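Local coordinates for protein Lys-gingipain catalytic subunit (Porphyromonas gingivalis, PDB 4RBM) that cleaves proteins after lysine residues as a secreted cysteine endopeptidase and may act as a virulence factor in periodontal disease, at residues Ser148-Val153 with Ala370-Asn375; Lys29-Trp34 with Lys135-Glu140; Leu243-Cys248 with Ala275-Ser280. One frame throughout, in Å; residues are numbered along the deposited sequence.

Contact 1 (Ser148-Val153 with Ala370-Asn375). With NI (nickel (II) ion), chain F; HIS (histidine), chain H.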
loop_
_atom_site.group_PDB
_atom_site.type_symbol
_atom_site.label_atom_id
_atom_site.label_comp_id
_atom_site.label_asym_id
_atom_site.label_seq_id
_atom_site.Cartn_x
_atom_site.Cartn_y
_atom_site.Cartn_z
ATOM N N SER A 148 -13.517 15.902 -2.535
ATOM C CA SER A 148 -13.258 16.156 -3.951
ATOM C C SER A 148 -11.786 16.104 -4.344
ATOM O O SER A 148 -11.519 15.875 -5.528
ATOM C CB SER A 148 -13.854 17.480 -4.405
ATOM O OG SER A 148 -13.208 18.606 -3.836
ATOM N N TYR A 149 -10.847 16.200 -3.375
ATOM C CA TYR A 149 -9.403 16.084 -3.671
ATOM C C TYR A 149 -9.093 14.667 -4.206
ATOM O O TYR A 149 -8.118 14.486 -4.931
ATOM C CB TYR A 149 -8.510 16.438 -2.458
ATOM C CG TYR A 149 -8.138 15.249 -1.589
ATOM C CD1 TYR A 149 -9.024 14.757 -0.631
ATOM C CD2 TYR A 149 -6.911 14.601 -1.744
ATOM C CE1 TYR A 149 -8.691 13.656 0.167
ATOM C CE2 TYR A 149 -6.570 13.498 -0.956
ATOM C CZ TYR A 149 -7.471 13.025 -0.012
ATOM O OH TYR A 149 -7.141 11.953 0.773
ATOM N N LEU A 150 -9.970 13.693 -3.908
ATOM C CA LEU A 150 -9.818 12.307 -4.368
ATOM C C LEU A 150 -9.995 12.140 -5.863
ATOM O O LEU A 150 -9.579 11.113 -6.400
ATOM C CB LEU A 150 -10.830 11.403 -3.654
ATOM C CG LEU A 150 -10.626 11.268 -2.142
ATOM C CD1 LEU A 150 -11.778 10.482 -1.496
ATOM C CD2 LEU A 150 -9.292 10.579 -1.803
ATOM N N GLU A 151 -10.599 13.130 -6.527
ATOM C CA GLU A 151 -10.868 13.103 -7.961
ATOM C C GLU A 151 -9.711 13.707 -8.744
ATOM O O GLU A 151 -9.840 13.969 -9.941
ATOM C CB GLU A 151 -12.172 13.889 -8.231
ATOM C CG GLU A 151 -13.329 13.428 -7.357
ATOM C CD GLU A 151 -14.646 14.087 -7.708
ATOM O OE1 GLU A 151 -15.520 13.382 -8.257
ATOM O OE2 GLU A 151 -14.800 15.305 -7.460
ATOM N N LYS A 152 -8.570 13.920 -8.077
ATOM C CA LYS A 152 -7.434 14.602 -8.686
ATOM C C LYS A 152 -6.140 13.838 -8.503
ATOM O O LYS A 152 -5.936 13.173 -7.475
ATOM C CB LYS A 152 -7.299 16.002 -8.074
ATOM C CG LYS A 152 -8.640 16.754 -8.029
ATOM C CD LYS A 152 -8.547 18.158 -7.455
ATOM C CE LYS A 152 -9.944 18.670 -7.106
ATOM N NZ LYS A 152 -9.924 20.090 -6.637
ATOM N N VAL A 153 -5.240 13.953 -9.501
ATOM C CA VAL A 153 -3.933 13.254 -9.450
ATOM C C VAL A 153 -2.840 14.155 -9.990
ATOM O O VAL A 153 -3.118 15.126 -10.698
ATOM C CB VAL A 153 -3.899 11.877 -10.197
ATOM C CG1 VAL A 153 -4.926 10.890 -9.625
ATOM C CG2 VAL A 153 -4.041 12.045 -11.712
ATOM N N ALA A 370 -10.521 7.774 -7.919
ATOM C CA ALA A 370 -11.364 8.965 -8.078
ATOM C C ALA A 370 -12.379 8.962 -6.910
ATOM O O ALA A 370 -12.044 8.417 -5.853
ATOM C CB ALA A 370 -12.050 9.007 -9.452
ATOM N N MET A 371 -13.597 9.503 -7.074
ATOM C CA MET A 371 -14.541 9.519 -5.943
ATOM C C MET A 371 -15.046 8.106 -5.590
ATOM O O MET A 371 -15.687 7.471 -6.427
ATOM C CB MET A 371 -15.738 10.453 -6.205
ATOM C CG MET A 371 -16.682 10.561 -4.992
ATOM S SD MET A 371 -15.972 11.429 -3.553
ATOM C CE MET A 371 -15.817 13.115 -4.223
ATOM N N PRO A 372 -14.819 7.616 -4.354
ATOM C CA PRO A 372 -15.363 6.283 -3.993
ATOM C C PRO A 372 -16.907 6.288 -3.977
ATOM O O PRO A 372 -17.553 7.313 -3.689
ATOM C CB PRO A 372 -14.788 6.008 -2.605
ATOM C CG PRO A 372 -14.403 7.345 -2.066
ATOM C CD PRO A 372 -14.064 8.222 -3.234
ATOM N N LYS A 373 -17.493 5.137 -4.318
ATOM C CA LYS A 373 -18.944 4.988 -4.418
ATOM C C LYS A 373 -19.589 4.816 -3.049
ATOM O O LYS A 373 -18.900 4.518 -2.084
ATOM C CB LYS A 373 -19.259 3.782 -5.308
ATOM C CG LYS A 373 -18.978 4.054 -6.778
ATOM C CD LYS A 373 -19.121 2.796 -7.626
ATOM C CE LYS A 373 -17.804 2.374 -8.235
ATOM N NZ LYS A 373 -16.839 1.889 -7.207
ATOM N N THR A 374 -20.910 5.048 -2.955
ATOM C CA THR A 374 -21.632 4.872 -1.697
ATOM C C THR A 374 -22.147 3.435 -1.677
ATOM O O THR A 374 -22.754 2.976 -2.646
ATOM C CB THR A 374 -22.737 5.933 -1.534
ATOM O OG1 THR A 374 -22.107 7.209 -1.445
ATOM C CG2 THR A 374 -23.601 5.713 -0.271
ATOM N N ASN A 375 -21.899 2.729 -0.583
ATOM C CA ASN A 375 -22.319 1.343 -0.485
ATOM C C ASN A 375 -23.797 1.230 -0.079
ATOM O O ASN A 375 -24.411 2.216 0.350
ATOM C CB ASN A 375 -21.408 0.591 0.490
ATOM C CG ASN A 375 -21.199 -0.856 0.129
ATOM O OD1 ASN A 375 -21.955 -1.439 -0.644
ATOM N ND2 ASN A 375 -20.185 -1.479 0.707
HETATM NI NI NI F . -16.738 15.768 -7.700
HETATM N N HIS H . -22.139 10.333 -6.785
HETATM C CA HIS H . -21.534 11.671 -6.879
HETATM C C HIS H . -21.403 12.083 -8.346
HETATM O O HIS H . -20.687 11.430 -9.103
HETATM C CB HIS H . -20.158 11.682 -6.169
HETATM C CG HIS H . -19.414 12.983 -6.265
HETATM N ND1 HIS H . -19.598 13.984 -5.335
HETATM C CD2 HIS H . -18.496 13.389 -7.172
HETATM C CE1 HIS H . -18.781 14.962 -5.692
HETATM N NE2 HIS H . -18.096 14.651 -6.794
HETATM O O HOH W 1 -9.120 8.765 -5.464
HETATM O O HOH W 2 -15.013 10.963 -9.340
#

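Contact 2 (Lys29-Trp34 with Lys135-Glu140)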
loop_
_atom_site.group_PDB
_atom_site.type_symbol
_atom_site.label_atom_id
_atom_site.label_comp_id
_atom_site.label_asym_id
_atom_site.label_seq_id
_atom_site.Cartn_x
_atom_site.Cartn_y
_atom_site.Cartn_z
ATOM N N LYS A 29 -1.979 1.616 19.314
ATOM C CA LYS A 29 -3.329 1.246 19.744
ATOM C C LYS A 29 -4.440 1.726 18.787
ATOM O O LYS A 29 -5.214 0.851 18.371
ATOM C CB LYS A 29 -3.628 1.674 21.178
ATOM C CG LYS A 29 -2.818 0.886 22.200
ATOM C CD LYS A 29 -3.230 1.207 23.653
ATOM C CE LYS A 29 -4.568 0.594 24.027
ATOM N NZ LYS A 29 -4.707 0.393 25.491
ATOM N N PRO A 30 -4.546 3.026 18.394
ATOM C CA PRO A 30 -5.667 3.434 17.507
ATOM C C PRO A 30 -5.659 2.770 16.132
ATOM O O PRO A 30 -6.725 2.567 15.548
ATOM C CB PRO A 30 -5.453 4.953 17.315
ATOM C CG PRO A 30 -4.585 5.382 18.403
ATOM C CD PRO A 30 -3.755 4.202 18.835
ATOM N N TRP A 31 -4.461 2.510 15.588
ATOM C CA TRP A 31 -4.290 1.878 14.273
ATOM C C TRP A 31 -4.709 0.424 14.364
ATOM O O TRP A 31 -5.487 -0.032 13.527
ATOM C CB TRP A 31 -2.834 1.998 13.822
ATOM C CG TRP A 31 -2.549 1.512 12.430
ATOM C CD1 TRP A 31 -2.794 2.173 11.256
ATOM C CD2 TRP A 31 -1.810 0.334 12.082
ATOM N NE1 TRP A 31 -2.275 1.460 10.192
ATOM C CE2 TRP A 31 -1.666 0.325 10.673
ATOM C CE3 TRP A 31 -1.257 -0.730 12.829
ATOM C CZ2 TRP A 31 -0.978 -0.704 9.996
ATOM C CZ3 TRP A 31 -0.633 -1.771 12.156
ATOM C CH2 TRP A 31 -0.470 -1.740 10.759
ATOM N N LEU A 32 -4.227 -0.297 15.408
ATOM C CA LEU A 32 -4.607 -1.698 15.617
ATOM C C LEU A 32 -6.109 -1.802 15.862
ATOM O O LEU A 32 -6.731 -2.726 15.350
ATOM C CB LEU A 32 -3.829 -2.304 16.802
ATOM C CG LEU A 32 -2.285 -2.393 16.601
ATOM C CD1 LEU A 32 -1.605 -2.795 17.898
ATOM C CD2 LEU A 32 -1.922 -3.341 15.455
ATOM N N THR A 33 -6.696 -0.874 16.651
ATOM C CA THR A 33 -8.140 -0.908 16.913
ATOM C C THR A 33 -8.916 -0.843 15.587
ATOM O O THR A 33 -9.819 -1.658 15.352
ATOM C CB THR A 33 -8.541 0.235 17.857
ATOM O OG1 THR A 33 -7.930 -0.006 19.132
ATOM C CG2 THR A 33 -10.064 0.311 18.053
ATOM N N TRP A 34 -8.588 0.141 14.747
ATOM C CA TRP A 34 -9.278 0.334 13.466
ATOM C C TRP A 34 -9.075 -0.878 12.554
ATOM O O TRP A 34 -10.037 -1.313 11.923
ATOM C CB TRP A 34 -8.839 1.644 12.773
ATOM C CG TRP A 34 -9.202 1.744 11.306
ATOM C CD1 TRP A 34 -8.336 1.819 10.254
ATOM C CD2 TRP A 34 -10.528 1.695 10.732
ATOM N NE1 TRP A 34 -9.037 1.957 9.071
ATOM C CE2 TRP A 34 -10.381 1.819 9.329
ATOM C CE3 TRP A 34 -11.825 1.546 11.270
ATOM C CZ2 TRP A 34 -11.485 1.838 8.455
ATOM C CZ3 TRP A 34 -12.919 1.564 10.407
ATOM C CH2 TRP A 34 -12.746 1.699 9.019
ATOM N N LYS A 135 -3.147 10.028 9.375
ATOM C CA LYS A 135 -3.433 10.196 7.937
ATOM C C LYS A 135 -4.146 8.973 7.389
ATOM O O LYS A 135 -5.142 9.102 6.669
ATOM C CB LYS A 135 -2.143 10.479 7.157
ATOM C CG LYS A 135 -1.615 11.893 7.499
ATOM C CD LYS A 135 -0.338 12.271 6.735
ATOM C CE LYS A 135 0.896 11.537 7.188
ATOM N NZ LYS A 135 2.096 11.952 6.415
ATOM N N VAL A 136 -3.662 7.781 7.767
ATOM C CA VAL A 136 -4.268 6.522 7.357
ATOM C C VAL A 136 -5.734 6.453 7.850
ATOM O O VAL A 136 -6.621 6.087 7.084
ATOM C CB VAL A 136 -3.449 5.317 7.872
ATOM C CG1 VAL A 136 -4.176 4.011 7.585
ATOM C CG2 VAL A 136 -2.042 5.300 7.238
ATOM N N LEU A 137 -5.979 6.757 9.122
ATOM C CA LEU A 137 -7.342 6.666 9.642
ATOM C C LEU A 137 -8.280 7.662 8.975
ATOM O O LEU A 137 -9.416 7.286 8.670
ATOM C CB LEU A 137 -7.377 6.795 11.166
ATOM C CG LEU A 137 -7.360 5.440 11.939
ATOM C CD1 LEU A 137 -6.226 4.514 11.484
ATOM C CD2 LEU A 137 -7.262 5.677 13.425
ATOM N N MET A 138 -7.825 8.910 8.719
ATOM C CA MET A 138 -8.686 9.858 8.026
ATOM C C MET A 138 -9.029 9.341 6.640
ATOM O O MET A 138 -10.147 9.529 6.167
ATOM C CB MET A 138 -8.049 11.258 7.911
ATOM C CG MET A 138 -8.921 12.206 7.073
ATOM S SD MET A 138 -8.547 13.930 7.309
ATOM C CE MET A 138 -9.319 14.216 8.941
ATOM N N TYR A 139 -8.043 8.770 5.952
ATOM C CA TYR A 139 -8.260 8.306 4.581
ATOM C C TYR A 139 -9.201 7.099 4.570
ATOM O O TYR A 139 -10.210 7.104 3.862
ATOM C CB TYR A 139 -6.908 7.958 3.936
ATOM C CG TYR A 139 -7.011 7.600 2.476
ATOM C CD1 TYR A 139 -7.051 8.588 1.497
ATOM C CD2 TYR A 139 -7.158 6.275 2.074
ATOM C CE1 TYR A 139 -7.123 8.259 0.143
ATOM C CE2 TYR A 139 -7.243 5.934 0.733
ATOM C CZ TYR A 139 -7.254 6.931 -0.231
ATOM O OH TYR A 139 -7.342 6.585 -1.554
ATOM N N GLU A 140 -8.869 6.069 5.371
ATOM C CA GLU A 140 -9.653 4.825 5.348
ATOM C C GLU A 140 -11.039 4.970 5.957
ATOM O O GLU A 140 -11.940 4.295 5.475
ATOM C CB GLU A 140 -8.925 3.684 6.052
ATOM C CG GLU A 140 -7.588 3.328 5.432
ATOM C CD GLU A 140 -7.115 1.990 5.959
ATOM O OE1 GLU A 140 -6.972 1.857 7.200
ATOM O OE2 GLU A 140 -6.972 1.051 5.140
#

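Contact 3 (Leu243-Cys248 with Ala275-Ser280). With CKC ((3S)-3,7-diaminoheptan-2-one), chain R.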
loop_
_atom_site.group_PDB
_atom_site.type_symbol
_atom_site.label_atom_id
_atom_site.label_comp_id
_atom_site.label_asym_id
_atom_site.label_seq_id
_atom_site.Cartn_x
_atom_site.Cartn_y
_atom_site.Cartn_z
ATOM N N LEU A 243 -1.372 8.795 -1.869
ATOM C CA LEU A 243 -0.395 7.772 -2.131
ATOM C C LEU A 243 0.636 8.395 -3.072
ATOM O O LEU A 243 0.246 8.994 -4.078
ATOM C CB LEU A 243 -1.060 6.543 -2.808
ATOM C CG LEU A 243 -0.097 5.514 -3.442
ATOM C CD1 LEU A 243 0.800 4.816 -2.370
ATOM C CD2 LEU A 243 -0.886 4.453 -4.205
ATOM N N ALA A 244 1.928 8.251 -2.787
ATOM C CA ALA A 244 2.941 8.752 -3.701
ATOM C C ALA A 244 3.841 7.603 -4.126
ATOM O O ALA A 244 4.142 6.724 -3.336
ATOM C CB ALA A 244 3.765 9.887 -3.065
ATOM N N ILE A 245 4.208 7.597 -5.395
ATOM C CA ILE A 245 5.085 6.594 -5.979
ATOM C C ILE A 245 6.235 7.305 -6.676
ATOM O O ILE A 245 6.021 8.131 -7.580
ATOM C CB ILE A 245 4.318 5.638 -6.956
ATOM C CG1 ILE A 245 3.119 4.948 -6.250
ATOM C CG2 ILE A 245 5.292 4.600 -7.605
ATOM C CD1 ILE A 245 2.396 3.926 -7.147
ATOM N N GLY A 246 7.445 6.963 -6.258
ATOM C CA GLY A 246 8.656 7.490 -6.849
ATOM C C GLY A 246 9.303 6.391 -7.659
ATOM O O GLY A 246 9.891 5.474 -7.077
ATOM N N ASN A 247 9.136 6.436 -9.008
ATOM C CA ASN A 247 9.791 5.461 -9.896
ATOM C C ASN A 247 11.089 6.114 -10.278
ATOM O O ASN A 247 11.180 6.808 -11.300
ATOM C CB ASN A 247 8.913 5.095 -11.081
ATOM C CG ASN A 247 7.697 4.301 -10.687
ATOM O OD1 ASN A 247 6.552 4.753 -10.869
ATOM N ND2 ASN A 247 7.895 3.104 -10.109
ATOM N N CYS A 248 12.054 6.021 -9.356
ATOM C CA CYS A 248 13.327 6.739 -9.433
ATOM C C CYS A 248 14.300 6.143 -8.449
ATOM O O CYS A 248 13.918 5.279 -7.652
ATOM C CB CYS A 248 13.113 8.228 -9.155
ATOM S SG CYS A 248 12.391 8.590 -7.538
ATOM N N ALA A 275 1.081 6.696 2.443
ATOM C CA ALA A 275 1.941 5.598 2.003
ATOM C C ALA A 275 2.820 6.045 0.863
ATOM O O ALA A 275 2.436 6.926 0.089
ATOM C CB ALA A 275 1.105 4.401 1.558
ATOM N N TYR A 276 3.970 5.380 0.721
ATOM C CA TYR A 276 4.929 5.665 -0.336
ATOM C C TYR A 276 5.500 4.383 -0.900
ATOM O O TYR A 276 5.880 3.482 -0.146
ATOM C CB TYR A 276 6.071 6.549 0.196
ATOM C CG TYR A 276 7.052 7.010 -0.873
ATOM C CD1 TYR A 276 6.702 8.005 -1.788
ATOM C CD2 TYR A 276 8.296 6.407 -1.011
ATOM C CE1 TYR A 276 7.595 8.427 -2.778
ATOM C CE2 TYR A 276 9.215 6.850 -1.966
ATOM C CZ TYR A 276 8.846 7.841 -2.868
ATOM O OH TYR A 276 9.741 8.288 -3.811
ATOM N N ILE A 277 5.565 4.303 -2.234
ATOM C CA ILE A 277 6.223 3.196 -2.925
ATOM C C ILE A 277 7.465 3.810 -3.580
ATOM O O ILE A 277 7.346 4.749 -4.344
ATOM C CB ILE A 277 5.317 2.478 -3.954
ATOM C CG1 ILE A 277 4.126 1.793 -3.247
ATOM C CG2 ILE A 277 6.140 1.449 -4.787
ATOM C CD1 ILE A 277 2.942 1.422 -4.214
ATOM N N GLY A 278 8.622 3.249 -3.313
ATOM C CA GLY A 278 9.851 3.732 -3.938
ATOM C C GLY A 278 10.922 2.670 -3.869
ATOM O O GLY A 278 10.694 1.594 -3.297
ATOM N N SER A 279 12.115 2.998 -4.386
ATOM C CA SER A 279 13.244 2.075 -4.427
ATOM C C SER A 279 14.345 2.429 -3.418
ATOM O O SER A 279 14.722 3.595 -3.294
ATOM C CB SER A 279 13.831 2.070 -5.838
ATOM O OG SER A 279 14.906 1.153 -5.976
ATOM N N SER A 280 14.879 1.406 -2.725
ATOM C CA SER A 280 16.002 1.556 -1.801
ATOM C C SER A 280 17.331 1.759 -2.617
ATOM O O SER A 280 18.023 2.760 -2.375
ATOM C CB SER A 280 16.082 0.372 -0.849
ATOM O OG SER A 280 17.334 0.374 -0.187
HETATM C CAK CKC R . 17.559 7.531 -10.248
HETATM C C CKC R . 18.079 8.034 -11.558
HETATM O O CKC R . 18.795 9.026 -11.560
HETATM C CA CKC R . 18.068 7.099 -12.774
HETATM N N CKC R . 19.340 6.473 -12.525
HETATM C CAL CKC R . 16.982 5.998 -12.868
HETATM C CAH CKC R . 15.612 6.605 -13.108
HETATM C CAG CKC R . 14.591 5.579 -13.598
HETATM C CAI CKC R . 13.306 6.396 -13.692
HETATM N NAM CKC R . 12.083 5.614 -13.968
HETATM O O HOH W 3 12.234 5.515 -5.584
#

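Contact 1 (Ser148-Val153 with Ala370-Asn375)
Glu-151 and Met-371 meet where the 3-10 turn leading into strand 152-157 touches the loop between strand 357-361 and strand 377-378, the latter an outer strand of the seven-stranded antiparallel sheet. The chain of Glu-151 is extended beyond CG, and its carboxylate passes obliquely across the base of the methionine, with OE1 3.6 Å from Met-371 CB. The carboxylate also holds a nickel ion through OE2, at 2.0 Å, and the imidazole NE2 of a bound free histidine occupies another site on the metal. Met-371 curls beside this imidazole: with CG anti to the backbone N (chi1 -176°), the bends at chi2 and chi3 put the methyl CE 3.8 Å from NE2 of the histidine and near the backbone of Ser-148, whose own hydroxyl is bonded to Asp-146. On the inner flank, Leu-150 CD1 packs at 3.7 Å against CD of the Pro-372 ring, the two side chains crossing at about a right angle. Two waters do the polar bridging. One donates to both Leu-150 O and Ala-370 O; the other donates to Glu-151 OE1 (2.7 Å) and accepts from Met-371 N. The contact thus joins loop and turn through apolar packing and shared water, while the nickel probably steadies the carboxylate by offsetting its negative charge.

Contact 2 (Lys29-Trp34 with Lys135-Glu140)
Helices 25-37 and 126-140 run side by side in nearly the same direction, the axes of segments 29-34 and 135-140 lying 10.7 Å apart and inclined by 28°. Such a wide spacing is bridged by large side chains, and Leu-137 is among those that fill it. Its CD1 methyl packs 3.6 Å from Trp-34 CD1 and 4.2 Å from Trp-31 CD1, touching both indoles, while the other branch, CD2, reaches the backbone O of Pro-30, one turn before Trp-34. Val-136 follows at the ring edge of Trp-31, with CG1 near the plane of the indole and 4.1 Å from NE1. That indole nitrogen has its polar partner elsewhere, in the carboxylate of Asp-362. Trp-34 extends across the gap with CG anti to the backbone N, which carries its pyrrole edge to Glu-140. There NE1 donates to Glu-140 OE1 over 2.8 Å in a bent bond, 140° at the hydrogen. The acceptor lies almost in the indole plane, yet the N-H meets the carboxylate from above its own plane, the two groups being turned 78° apart. Lys-35 forms a salt bridge to the same OE1, so this buried oxygen is gripped by an indole and an ammonium group, which probably favours the ionised carboxylate. Helix 25-37 lies on the four-stranded parallel sheet, where Trp-31 reaches down to Met-16 of strand 14-20 and to Phe-119 and Met-121 of strand 117-121, whereas helix 126-140 turns Tyr-139 to Tyr-274 of strand 273-279, in the six-stranded sheet, and to Tyr-368.

Contact 3 (Leu243-Cys248 with Ala275-Ser280)
Ile-245 and Ile-277 sit on neighbouring parallel strands of a beta-alpha-beta unit, in which helix 261-267 connects strand 242-247 to strand 273-279. Their side chains lie side by side, pointing the same way, with the two CD1 methyls 3.9 Å apart. Leu-243 extends this apolar ridge, its CD1 leaning over Ala-275, and helix 325-341 packs onto it. The other face of the sheet has a different relief. Tyr-276 leans across the adjacent strand, with Ala-244 CB in the plane of the ring at its edge, 3.7 Å from CD1. Beyond the alanine, the phenol fills the hollow above Gly-246, bringing OH within 3.3 Å of the glycine CA. The hydroxyl is hydrogen-bonded to Thr-251 and Trp-222. Between the faces, backbone bonds join the strands, among them Gly-246 N to Ile-277 O at 2.9 Å. The strands then diverge as the chain approaches the nucleophile, Cys-249. Asn-247, centre of an inverse gamma turn, accepts through its backbone O a bond from NAM of the bound lysine-like ligand (3.1 Å). The ligand is also hydrogen-bonded to Asp-288 and Thr-214, consistent with recognition of a P1 lysine. A water spans the widening gap, donating to Gly-246 O and Cys-248 O and accepting from Ser-279 N at 2.8 Å.

Contacts 1 and 3 reach the same six-stranded sheet, but their centres lie about 21 Å apart. Contact 3 is nested within the chain loop that contact 1 closes and is the one at the active site: the side chain of Cys-248 is about 5 Å from that of the nucleophile Cys-249 and about 6 Å from that of His-216, probably the proton donor, which also bonds to the ligand held at contact 3. Contact 2, away from the annotated sites, touches contact 1 directly through Tyr-139, its CD1 3.4 Å from Tyr-149 OH and its CE1 3.7 Å from Leu-150 CD2. Contacts 2 and 3 come no closer than about 6 Å between nearest atoms.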